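Local atomic coordinates of AlgX/AlgJ SGNH hydrolase-like domain-containing protein (Eubacterium siraeum, PDB entry 4NZK), a protein that is of unknown function but belongs to the DHHW family of the SGNH hydrolase clan and may act on ester-linked groups. Residues 102-107 / 135-140; 181-186 / 299-304; 265-270 / 307-312; 284-289 / 329-334. All blocks are in the same frame, centred on the assembly; numbering follows the deposited sequence. Where two conformers were deposited one is given.

Interaction 1. Residues 102-107 / 135-140; sequences VFNMVV and NKLVNV. With EDO (1,2-ethanediol), chain D.
Val102 and Val140 meet where strand 101-107 passes the loop that follows helix 126-136, their CA atoms 5.2 Å apart. The tightest approach uses backbone: the CA of Val140 lies 3.4 Å from the carbonyl O of Val102, a CA-H...O contact bent to 132° at the hydrogen. CG1 of Val140 stands anti to its own backbone N (chi1 175°), a torsion that sends this methyl toward the strand, beside the Val102 carbonyl oxygen and against CB of Asn104 at 3.9 Å. CG1 of Val102 comes to it obliquely, 4.1 Å away, and also brushes CG2 of Val140.

Asn104 carries the second patch. Its CG is likewise anti to the backbone N (chi1 173°), and the side chain reaches across the tip of Leu137 at about a right angle, so that the methyl CD1 of Leu137 touches both CB and ND2 of Asn104, the latter at 3.8 Å. The amide itself is bound by others: OD1 to the hydroxyl of Tyr85 and ND2 to OD1 of Asn142, which together fix its rotation and leave Leu137 an apolar neighbour alone. One water bridges the Val102 end of the contact, accepting from Val102 N at 2.9 Å and donating to Asn139 O at 2.8 Å.

Directly after this loop the chain enters strand 141-142, where Ile141 pairs by backbone hydrogen bonds with Val102 and Asn104. Helix 83-96 covers the same side, with Lys93 against Val102 and Leu89 against Asn104, while strand 328-334 flanks strand 101-107 on its other edge.

Interaction 2. Residues 181-186 / 299-304; sequences AQVPVK and IDSFEE
Ser301 OG donates to the carbonyl O of Val183 at 2.7 Å, the one direct hydrogen bond between 181-186 and 299-304. The hydroxyl approaches from above the carbonyl plane, 39° out of it, and Pro184 O lies farther off. With OG anti to the carbonyl carbon of its own residue (chi1 -69°), it faces the other loop. Replacing Ser301 by a valine would probably leave the Val183 carbonyl without its donor from this loop and the water as the remaining polar link across the two segments. That water accepts from Lys186 N at 2.8 Å and donates to Asp300 OD2 at 2.6 Å.

Charge plays a looser part. The aliphatic chain of Lys186 crosses the Asp300 carboxylate at about a right angle, CD 3.7 Å from OD2, but NZ remains 5.7 Å from that oxygen, too far for an ion pair; OD1 of Asp300 is bound by Thr227.

Apolar packing centres on Val183. Its CG2 meets CZ of the Phe302 ring obliquely at 3.7 Å, while CB rests near CB of Ser301. Ala181 CB makes a more distant approach to the same ring atom.

Gln182 ends helix 167-180 in a Schellman motif, and the chain then runs along the loop leading into strand 304-309. Phe177 of that helix packs on Phe302, and Thr275 of strand 270-275 binds the Phe302 carbonyl.

Interaction 3. Residues 265-270 / 307-312; sequences GGDQKI and VCDIRY. With EDO (1,2-ethanediol), chain B; EDO (1,2-ethanediol), chain C.
Segments 265-270 and 307-312 draw together at Ile270 and Cys308, whose CA atoms are 5.2 Å apart, and at Gln268, centre of an inverse gamma turn, beside Tyr312, which ends the type I turn begun at Asp309. Gln268 lies extended over the Tyr312 ring: its CG sits 3.5 Å from the ring centroid and 5° off the normal, a CH-pi contact, and its amide continues the stack with planes only 11° apart. CB of Arg311 covers the opposite face, leaving the ring sandwiched.

Arg311 holds Asp309 side-on, NE to OD1 and NH2 to OD2, both at 2.7 Å and each met on the syn side, tilted out of the carboxylate plane. The backbone N of Arg311 takes the anti lone pair of OD1, completing an Asx turn. NH2 also reaches Asp267 OD2 at 3.0 Å, a salt bridge whose hydrogen bond is weak because the N-H...O angle is only 126°. A water ties that oxygen to Tyr312 OH, and another joins Lys269 O, Asp309 N and Tyr312 O.

Asp267 OD1 and Asp309 OD2 come within 3.8 Å of each other. Two like charges this close would probably be costly alone, but Lys287 NZ bridges both oxygens and Arg311 spans both carboxylates; Asn292 also binds Asp267 OD1. The network is thus consistent with two ionised acids held together by two cations.

Interaction 4. Residues 284-289 / 329-334; sequences CIFKDS and VLFTMC. With EDO (1,2-ethanediol), chain B.
Two neighbouring parallel strands, 282-287 and 328-334, form the middle of the mixed sheet of this SGNH-type fold, the axes of their short segments 4.7 Å apart at closest approach and 18° from parallel. Three good backbone bonds join them: Leu330 N to Cys284 O, Phe286 N to Leu330 O at 2.8 Å, and Thr332 N to Phe286 O; a weak one from Asp288 N to Thr332 O follows.

On one face Phe286 and Phe331 lie side by side, planes 31° apart, with CD2 of Phe286 over the Phe331 face and Val329 CG1 at the Phe286 edge, 3.6 Å from CD2. On the other, CG2 of Ile285 touches CG2 of Thr332 at 3.9 Å, while Lys287, bent at chi2, carries NZ to a bound ethanediol and to Asn292 OD1.

Past the end of strand 282-287, the Asp288 carboxylate packs against CB of Met333 and is also bound by Ser337. A leucine in its place would probably leave Cys334 N and the Ser337 hydroxyl without their shared acceptor. Cys334, at the N-cap position of helix 335-339, carries a covalently linked unidentified group on SG; its backbone N meets Asp288 OD2 at 3.0 Å, from 36° above the carboxylate plane.

In the fold
The mixed sheet connects most of these contacts. Strand 101-107 of interaction 1 lies beside strand 328-334 of interaction 4, with Phe103 N probably bonded to Val329 O; strand 282-287 of interaction 4 adjoins strand 304-309 of interaction 3. Centres of interactions 1 and 4 are about 11 Å apart, those of 3 and 4 about 10 Å, and those of 1 and 3 about 21 Å. Interaction 2 joins loops whose centre is about 20 Å from that of interaction 1, yet the two touch where Phe103 packs on Ala181. Along the chain, interaction 1 closes before the others open, whereas 2, 3 and 4 cross one another, so segments distant in sequence tie the sheet and loops together.

Interaction 1. Residues 102-107 / 135-140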
# COMPACT_ATOMS: atom_id res chain seq x y z
N VAL A 102 -4.64 -16.85 -0.53
CA VAL A 102 -5.05 -15.46 -0.74
C VAL A 102 -5.05 -14.78 0.62
O VAL A 102 -5.60 -15.33 1.60
CB VAL A 102 -6.43 -15.38 -1.36
CG1 VAL A 102 -6.87 -13.94 -1.60
CG2 VAL A 102 -6.46 -16.19 -2.69
N PHE A 103 -4.37 -13.64 0.69
CA PHE A 103 -4.15 -12.89 1.91
C PHE A 103 -4.79 -11.51 1.76
O PHE A 103 -4.84 -10.95 0.65
CB PHE A 103 -2.66 -12.68 2.17
CG PHE A 103 -1.84 -13.93 2.36
CD1 PHE A 103 -1.43 -14.71 1.27
CD2 PHE A 103 -1.43 -14.30 3.62
CE1 PHE A 103 -0.61 -15.82 1.47
CE2 PHE A 103 -0.63 -15.41 3.83
CZ PHE A 103 -0.24 -16.18 2.75
N ASN A 104 -5.25 -10.97 2.87
CA ASN A 104 -5.84 -9.64 2.92
C ASN A 104 -5.10 -8.81 3.97
O ASN A 104 -4.94 -9.24 5.10
CB ASN A 104 -7.28 -9.78 3.39
CG ASN A 104 -7.94 -8.44 3.62
OD1 ASN A 104 -8.02 -7.64 2.72
ND2 ASN A 104 -8.38 -8.20 4.86
N MSE A 105 -4.68 -7.61 3.58
CA MSE A 105 -4.04 -6.67 4.53
C MSE A 105 -4.51 -5.27 4.26
O MSE A 105 -4.00 -4.58 3.37
CB MSE A 105 -2.51 -6.83 4.51
CG MSE A 105 -1.90 -6.01 5.69
SE MSE A 105 0.00 -6.33 5.91
CE MSE A 105 0.57 -5.80 4.17
N VAL A 106 -5.55 -4.87 4.99
CA VAL A 106 -6.11 -3.55 4.91
C VAL A 106 -5.49 -2.72 6.01
O VAL A 106 -5.50 -3.13 7.18
CB VAL A 106 -7.66 -3.55 5.00
CG1 VAL A 106 -8.19 -2.12 4.97
CG2 VAL A 106 -8.25 -4.36 3.84
N VAL A 107 -4.96 -1.57 5.65
CA VAL A 107 -4.20 -0.76 6.61
C VAL A 107 -4.82 0.63 6.77
O VAL A 107 -5.43 1.14 5.85
CB VAL A 107 -2.72 -0.62 6.22
CG1 VAL A 107 -2.02 -1.98 6.31
CG2 VAL A 107 -2.53 -0.02 4.83
N ASN A 135 -13.98 -10.27 9.40
CA ASN A 135 -15.04 -11.13 9.87
C ASN A 135 -15.86 -11.69 8.72
O ASN A 135 -16.56 -12.69 8.90
CB ASN A 135 -15.95 -10.38 10.83
CG ASN A 135 -15.27 -10.06 12.15
OD1 ASN A 135 -14.38 -10.76 12.60
ND2 ASN A 135 -15.73 -8.99 12.78
N LYS A 136 -15.81 -11.05 7.56
CA LYS A 136 -16.62 -11.46 6.41
C LYS A 136 -15.84 -12.31 5.42
O LYS A 136 -16.42 -12.83 4.43
CB LYS A 136 -17.17 -10.20 5.71
CG LYS A 136 -18.22 -9.48 6.54
CD LYS A 136 -18.52 -8.08 6.07
CE LYS A 136 -19.62 -7.40 6.89
NZ LYS A 136 -19.29 -7.30 8.36
N LEU A 137 -14.54 -12.49 5.65
CA LEU A 137 -13.70 -13.28 4.74
C LEU A 137 -13.94 -14.76 4.90
O LEU A 137 -14.19 -15.24 6.01
CB LEU A 137 -12.23 -13.03 5.00
CG LEU A 137 -11.75 -11.63 4.68
CD1 LEU A 137 -10.31 -11.50 5.17
CD2 LEU A 137 -11.92 -11.25 3.22
N VAL A 138 -13.87 -15.48 3.77
CA VAL A 138 -14.01 -16.93 3.72
C VAL A 138 -12.79 -17.49 2.98
O VAL A 138 -12.58 -17.23 1.79
CB VAL A 138 -15.29 -17.35 2.99
CG1 VAL A 138 -15.35 -18.87 2.85
CG2 VAL A 138 -16.50 -16.83 3.72
N ASN A 139 -11.98 -18.26 3.71
CA ASN A 139 -10.77 -18.89 3.19
C ASN A 139 -9.75 -17.90 2.61
O ASN A 139 -8.99 -18.21 1.71
CB ASN A 139 -11.10 -19.97 2.18
CG ASN A 139 -11.92 -21.07 2.76
OD1 ASN A 139 -11.71 -21.44 3.91
ND2 ASN A 139 -12.89 -21.59 1.97
N VAL A 140 -9.75 -16.71 3.18
CA VAL A 140 -8.76 -15.68 2.89
C VAL A 140 -8.04 -15.40 4.20
O VAL A 140 -8.69 -15.19 5.23
CB VAL A 140 -9.40 -14.40 2.32
CG1 VAL A 140 -8.39 -13.28 2.13
CG2 VAL A 140 -10.05 -14.71 0.99
C1 EDO D . -22.77 -8.26 10.62
O1 EDO D . -21.90 -9.25 11.25
C2 EDO D . -22.25 -6.83 10.83
O2 EDO D . -21.56 -6.33 9.64
O HOH W 1 -6.36 -18.74 0.93

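Interaction 2. Residues 181-186 / 299-304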
# COMPACT_ATOMS: atom_id res chain seq x y z
N ALA A 181 3.14 -15.54 5.76
CA ALA A 181 3.43 -16.31 4.54
C ALA A 181 4.63 -17.26 4.69
O ALA A 181 4.95 -18.01 3.76
CB ALA A 181 3.65 -15.36 3.38
N GLN A 182 5.27 -17.25 5.85
CA GLN A 182 6.42 -18.10 6.15
C GLN A 182 7.70 -17.83 5.33
O GLN A 182 8.56 -18.72 5.14
CB GLN A 182 6.04 -19.60 6.12
CG GLN A 182 4.89 -19.96 7.00
CD GLN A 182 5.11 -19.62 8.45
OE1 GLN A 182 6.15 -19.86 9.02
NE2 GLN A 182 4.08 -19.07 9.06
N VAL A 183 7.86 -16.59 4.89
CA VAL A 183 9.06 -16.12 4.21
C VAL A 183 9.46 -14.76 4.80
O VAL A 183 9.38 -13.71 4.15
CB VAL A 183 8.88 -16.04 2.68
CG1 VAL A 183 8.96 -17.41 2.06
CG2 VAL A 183 7.57 -15.35 2.30
N PRO A 184 9.90 -14.78 6.05
CA PRO A 184 10.12 -13.50 6.76
C PRO A 184 11.12 -12.56 6.12
O PRO A 184 12.07 -13.02 5.49
CB PRO A 184 10.60 -13.93 8.15
CG PRO A 184 10.81 -15.37 8.08
CD PRO A 184 10.07 -15.94 6.93
N VAL A 185 10.87 -11.26 6.30
CA VAL A 185 11.75 -10.22 5.79
C VAL A 185 13.10 -10.24 6.52
O VAL A 185 13.26 -10.80 7.63
CB VAL A 185 11.13 -8.81 5.92
CG1 VAL A 185 9.80 -8.74 5.18
CG2 VAL A 185 10.95 -8.41 7.38
N LYS A 186 14.08 -9.68 5.83
CA LYS A 186 15.35 -9.38 6.45
C LYS A 186 15.25 -8.09 7.24
O LYS A 186 14.31 -7.30 7.09
CB LYS A 186 16.44 -9.26 5.39
CG LYS A 186 16.69 -10.53 4.60
CD LYS A 186 17.89 -10.36 3.68
CE LYS A 186 18.17 -11.54 2.79
NZ LYS A 186 18.45 -12.76 3.59
N ILE A 299 11.05 -8.43 -2.20
CA ILE A 299 12.07 -8.91 -3.14
C ILE A 299 12.95 -10.00 -2.54
O ILE A 299 13.28 -10.98 -3.20
CB ILE A 299 12.88 -7.72 -3.69
CG1 ILE A 299 11.98 -6.98 -4.72
CG2 ILE A 299 14.18 -8.20 -4.33
CD1 ILE A 299 12.50 -5.67 -5.23
N ASP A 300 13.28 -9.86 -1.26
CA ASP A 300 14.13 -10.83 -0.60
C ASP A 300 13.38 -12.17 -0.37
O ASP A 300 14.02 -13.17 -0.09
CB ASP A 300 14.63 -10.34 0.77
CG ASP A 300 15.58 -9.09 0.72
OD1 ASP A 300 16.36 -8.91 -0.25
OD2 ASP A 300 15.52 -8.30 1.70
N SER A 301 12.04 -12.16 -0.39
CA SER A 301 11.23 -13.28 0.11
C SER A 301 10.53 -14.15 -0.93
O SER A 301 10.04 -15.23 -0.58
CB SER A 301 10.18 -12.76 1.09
OG SER A 301 10.75 -12.29 2.30
N PHE A 302 10.45 -13.67 -2.18
CA PHE A 302 9.71 -14.33 -3.24
C PHE A 302 10.57 -14.45 -4.48
O PHE A 302 11.36 -13.57 -4.78
CB PHE A 302 8.42 -13.54 -3.55
CG PHE A 302 7.41 -13.59 -2.44
CD1 PHE A 302 6.49 -14.62 -2.41
CD2 PHE A 302 7.40 -12.66 -1.42
CE1 PHE A 302 5.58 -14.74 -1.37
CE2 PHE A 302 6.50 -12.77 -0.37
CZ PHE A 302 5.57 -13.81 -0.35
N GLU A 303 10.34 -15.53 -5.24
CA GLU A 303 11.01 -15.76 -6.51
C GLU A 303 10.48 -14.84 -7.61
O GLU A 303 11.24 -14.33 -8.44
CB GLU A 303 10.85 -17.24 -6.92
CG GLU A 303 11.58 -17.57 -8.21
CD GLU A 303 11.62 -19.05 -8.60
OE1 GLU A 303 11.60 -19.95 -7.72
OE2 GLU A 303 11.72 -19.31 -9.83
N GLU A 304 9.15 -14.66 -7.63
CA GLU A 304 8.53 -13.73 -8.58
C GLU A 304 7.48 -12.93 -7.86
O GLU A 304 6.82 -13.44 -6.94
CB GLU A 304 7.86 -14.44 -9.79
CG GLU A 304 8.79 -15.27 -10.65
CD GLU A 304 8.14 -15.91 -11.86
OE1 GLU A 304 6.90 -15.80 -12.11
OE2 GLU A 304 8.90 -16.57 -12.59
O HOH W 2 13.51 -8.41 3.38

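Interaction 3. Residues 265-270 / 307-312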
# COMPACT_ATOMS: atom_id res chain seq x y z
N GLY A 265 7.25 4.23 -10.59
CA GLY A 265 6.86 5.38 -11.39
C GLY A 265 5.40 5.78 -11.46
O GLY A 265 5.07 6.82 -12.01
N GLY A 266 4.53 5.01 -10.85
CA GLY A 266 3.10 5.24 -11.04
C GLY A 266 2.35 3.94 -10.99
O GLY A 266 2.95 2.86 -10.73
N ASP A 267 1.04 4.02 -11.26
CA ASP A 267 0.16 2.88 -11.05
C ASP A 267 -0.42 2.20 -12.28
O ASP A 267 -0.88 1.05 -12.16
CB ASP A 267 -1.02 3.28 -10.16
CG ASP A 267 -0.60 3.81 -8.80
OD1 ASP A 267 0.27 3.20 -8.15
OD2 ASP A 267 -1.19 4.83 -8.36
N GLN A 268 -0.48 2.89 -13.43
CA GLN A 268 -1.18 2.34 -14.60
C GLN A 268 -0.30 1.43 -15.44
O GLN A 268 0.09 1.74 -16.56
CB GLN A 268 -1.80 3.46 -15.46
CG GLN A 268 -2.63 4.43 -14.66
CD GLN A 268 -3.44 5.37 -15.54
OE1 GLN A 268 -3.75 5.06 -16.70
NE2 GLN A 268 -3.79 6.52 -14.98
N LYS A 269 0.01 0.28 -14.87
CA LYS A 269 0.91 -0.68 -15.45
C LYS A 269 0.83 -1.96 -14.63
O LYS A 269 0.18 -1.99 -13.59
CB LYS A 269 2.34 -0.14 -15.39
CG LYS A 269 2.83 0.11 -13.99
CD LYS A 269 4.05 0.99 -13.92
CE LYS A 269 3.71 2.45 -14.15
NZ LYS A 269 4.90 3.31 -14.17
N ILE A 270 1.47 -3.00 -15.13
CA ILE A 270 1.73 -4.22 -14.39
C ILE A 270 3.22 -4.42 -14.40
O ILE A 270 3.88 -4.24 -15.44
CB ILE A 270 1.06 -5.45 -15.01
CG1 ILE A 270 -0.45 -5.30 -14.96
CG2 ILE A 270 1.52 -6.74 -14.32
CD1 ILE A 270 -1.22 -6.35 -15.72
N VAL A 307 2.94 -7.11 -9.71
CA VAL A 307 2.38 -5.95 -9.04
C VAL A 307 1.29 -5.37 -9.93
O VAL A 307 1.57 -4.90 -11.05
CB VAL A 307 3.41 -4.85 -8.73
CG1 VAL A 307 2.78 -3.80 -7.82
CG2 VAL A 307 4.65 -5.43 -8.09
N CYS A 308 0.06 -5.43 -9.43
CA CYS A 308 -1.12 -5.00 -10.16
C CYS A 308 -1.97 -4.06 -9.32
O CYS A 308 -2.09 -4.23 -8.12
CB CYS A 308 -1.97 -6.22 -10.45
SG CYS A 308 -1.13 -7.59 -11.31
N ASP A 309 -2.57 -3.08 -9.97
CA ASP A 309 -3.42 -2.11 -9.31
C ASP A 309 -4.88 -2.45 -9.62
O ASP A 309 -5.26 -2.60 -10.78
CB ASP A 309 -3.13 -0.70 -9.80
CG ASP A 309 -3.67 0.35 -8.85
OD1 ASP A 309 -4.93 0.51 -8.80
OD2 ASP A 309 -2.84 1.00 -8.15
N ILE A 310 -5.72 -2.49 -8.58
CA ILE A 310 -7.13 -2.82 -8.76
C ILE A 310 -7.90 -1.83 -9.64
O ILE A 310 -8.97 -2.16 -10.13
CB ILE A 310 -7.84 -2.95 -7.40
CG1 ILE A 310 -7.85 -1.60 -6.66
CG2 ILE A 310 -7.17 -4.03 -6.55
CD1 ILE A 310 -8.45 -1.65 -5.29
N ARG A 311 -7.37 -0.62 -9.81
CA ARG A 311 -7.99 0.39 -10.67
C ARG A 311 -7.64 0.26 -12.17
O ARG A 311 -8.37 0.77 -13.01
CB ARG A 311 -7.57 1.78 -10.18
CG ARG A 311 -8.02 2.07 -8.76
CD ARG A 311 -7.25 3.23 -8.15
NE ARG A 311 -5.85 2.89 -7.85
CZ ARG A 311 -4.94 3.81 -7.52
NH1 ARG A 311 -5.29 5.10 -7.45
NH2 ARG A 311 -3.68 3.45 -7.27
N TYR A 312 -6.53 -0.43 -12.47
CA TYR A 312 -5.92 -0.44 -13.81
C TYR A 312 -5.49 -1.86 -14.17
O TYR A 312 -4.31 -2.24 -14.11
CB TYR A 312 -4.69 0.47 -13.86
CG TYR A 312 -4.92 1.83 -13.26
CD1 TYR A 312 -5.76 2.72 -13.85
CD2 TYR A 312 -4.32 2.19 -12.08
CE1 TYR A 312 -5.95 3.96 -13.29
CE2 TYR A 312 -4.52 3.42 -11.49
CZ TYR A 312 -5.34 4.31 -12.10
OH TYR A 312 -5.58 5.56 -11.55
C1 EDO B . 2.72 -0.53 -10.33
O1 EDO B . 2.47 0.30 -9.21
C2 EDO B . 1.54 -1.47 -10.65
O2 EDO B . 0.30 -0.80 -10.50
C1 EDO C . 8.75 3.75 -14.90
O1 EDO C . 7.87 4.88 -14.80
C2 EDO C . 8.33 2.80 -16.01
O2 EDO C . 6.90 2.72 -16.15
O HOH W 3 -3.28 6.32 -9.88
O HOH W 4 -2.21 -3.26 -12.75

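Interaction 4. Residues 284-289 / 329-334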
# COMPACT_ATOMS: atom_id res chain seq x y z
N CYS A 284 1.36 -12.50 -6.37
CA CYS A 284 0.69 -11.43 -7.10
C CYS A 284 0.06 -10.50 -6.07
O CYS A 284 -0.60 -10.95 -5.13
CB CYS A 284 -0.41 -12.02 -7.98
SG CYS A 284 -1.16 -10.83 -9.09
N ILE A 285 0.32 -9.21 -6.23
CA ILE A 285 -0.22 -8.18 -5.35
C ILE A 285 -1.27 -7.40 -6.11
O ILE A 285 -1.03 -6.94 -7.24
CB ILE A 285 0.85 -7.19 -4.88
CG1 ILE A 285 2.01 -7.92 -4.24
CG2 ILE A 285 0.26 -6.18 -3.92
CD1 ILE A 285 3.26 -7.09 -4.25
N PHE A 286 -2.44 -7.30 -5.53
CA PHE A 286 -3.51 -6.46 -6.03
C PHE A 286 -3.68 -5.36 -5.01
O PHE A 286 -4.04 -5.60 -3.87
CB PHE A 286 -4.79 -7.25 -6.20
CG PHE A 286 -4.73 -8.23 -7.33
CD1 PHE A 286 -4.62 -7.79 -8.64
CD2 PHE A 286 -4.82 -9.59 -7.08
CE1 PHE A 286 -4.57 -8.71 -9.67
CE2 PHE A 286 -4.75 -10.50 -8.12
CZ PHE A 286 -4.63 -10.04 -9.40
N LYS A 287 -3.40 -4.14 -5.43
CA LYS A 287 -3.26 -3.06 -4.48
C LYS A 287 -3.89 -1.75 -4.92
O LYS A 287 -4.30 -1.59 -6.07
CB LYS A 287 -1.75 -2.86 -4.19
CG LYS A 287 -0.81 -2.73 -5.40
CD LYS A 287 -0.91 -1.40 -6.08
CE LYS A 287 0.04 -1.24 -7.24
NZ LYS A 287 -0.06 0.15 -7.75
N ASP A 288 -3.98 -0.84 -3.96
CA ASP A 288 -4.13 0.58 -4.23
C ASP A 288 -2.74 1.21 -4.00
O ASP A 288 -1.75 0.49 -3.79
CB ASP A 288 -5.21 1.22 -3.36
CG ASP A 288 -4.77 1.46 -1.90
OD1 ASP A 288 -3.63 1.04 -1.51
OD2 ASP A 288 -5.56 2.08 -1.11
N SER A 289 -2.62 2.52 -4.03
CA SER A 289 -1.29 3.09 -3.99
C SER A 289 -0.50 2.85 -2.70
O SER A 289 0.74 2.93 -2.73
CB SER A 289 -1.31 4.58 -4.35
OG SER A 289 -2.08 5.32 -3.45
N VAL A 329 -1.45 -14.71 -3.28
CA VAL A 329 -2.04 -13.44 -3.72
C VAL A 329 -2.24 -12.58 -2.49
O VAL A 329 -2.83 -13.04 -1.51
CB VAL A 329 -3.40 -13.67 -4.44
CG1 VAL A 329 -4.00 -12.33 -4.85
CG2 VAL A 329 -3.20 -14.55 -5.66
N LEU A 330 -1.81 -11.32 -2.57
CA LEU A 330 -2.04 -10.37 -1.51
C LEU A 330 -2.89 -9.22 -2.04
O LEU A 330 -2.52 -8.55 -2.98
CB LEU A 330 -0.69 -9.83 -1.01
CG LEU A 330 -0.78 -8.70 -0.01
CD1 LEU A 330 -1.46 -9.14 1.28
CD2 LEU A 330 0.61 -8.17 0.28
N PHE A 331 -4.01 -8.99 -1.36
CA PHE A 331 -4.82 -7.79 -1.54
C PHE A 331 -4.44 -6.85 -0.40
O PHE A 331 -4.54 -7.21 0.80
CB PHE A 331 -6.30 -8.11 -1.41
CG PHE A 331 -6.86 -8.81 -2.60
CD1 PHE A 331 -6.80 -10.18 -2.71
CD2 PHE A 331 -7.39 -8.09 -3.65
CE1 PHE A 331 -7.33 -10.83 -3.81
CE2 PHE A 331 -7.90 -8.72 -4.77
CZ PHE A 331 -7.86 -10.10 -4.84
N THR A 332 -3.97 -5.66 -0.77
CA THR A 332 -3.55 -4.71 0.23
C THR A 332 -3.87 -3.30 -0.21
O THR A 332 -3.63 -2.93 -1.35
CB THR A 332 -2.07 -4.92 0.59
OG1 THR A 332 -1.71 -4.05 1.70
CG2 THR A 332 -1.14 -4.66 -0.57
N MSE A 333 -4.43 -2.54 0.72
CA MSE A 333 -4.88 -1.19 0.44
C MSE A 333 -5.24 -0.51 1.71
O MSE A 333 -5.34 -1.14 2.76
CB MSE A 333 -6.09 -1.21 -0.49
CG MSE A 333 -7.26 -2.11 -0.06
SE MSE A 333 -8.46 -2.04 -1.65
CE MSE A 333 -7.43 -3.60 -2.27
N CYS A 334 -5.44 0.80 1.65
CA CYS A 334 -5.88 1.52 2.84
C CYS A 334 -7.39 1.35 3.03
O CYS A 334 -8.12 0.95 2.14
CB CYS A 334 -5.49 3.00 2.78
SG CYS A 334 -6.54 3.95 1.65
C1 EDO B . 2.72 -0.53 -10.33
O1 EDO B . 2.47 0.30 -9.21
C2 EDO B . 1.54 -1.47 -10.65
O2 EDO B . 0.30 -0.80 -10.50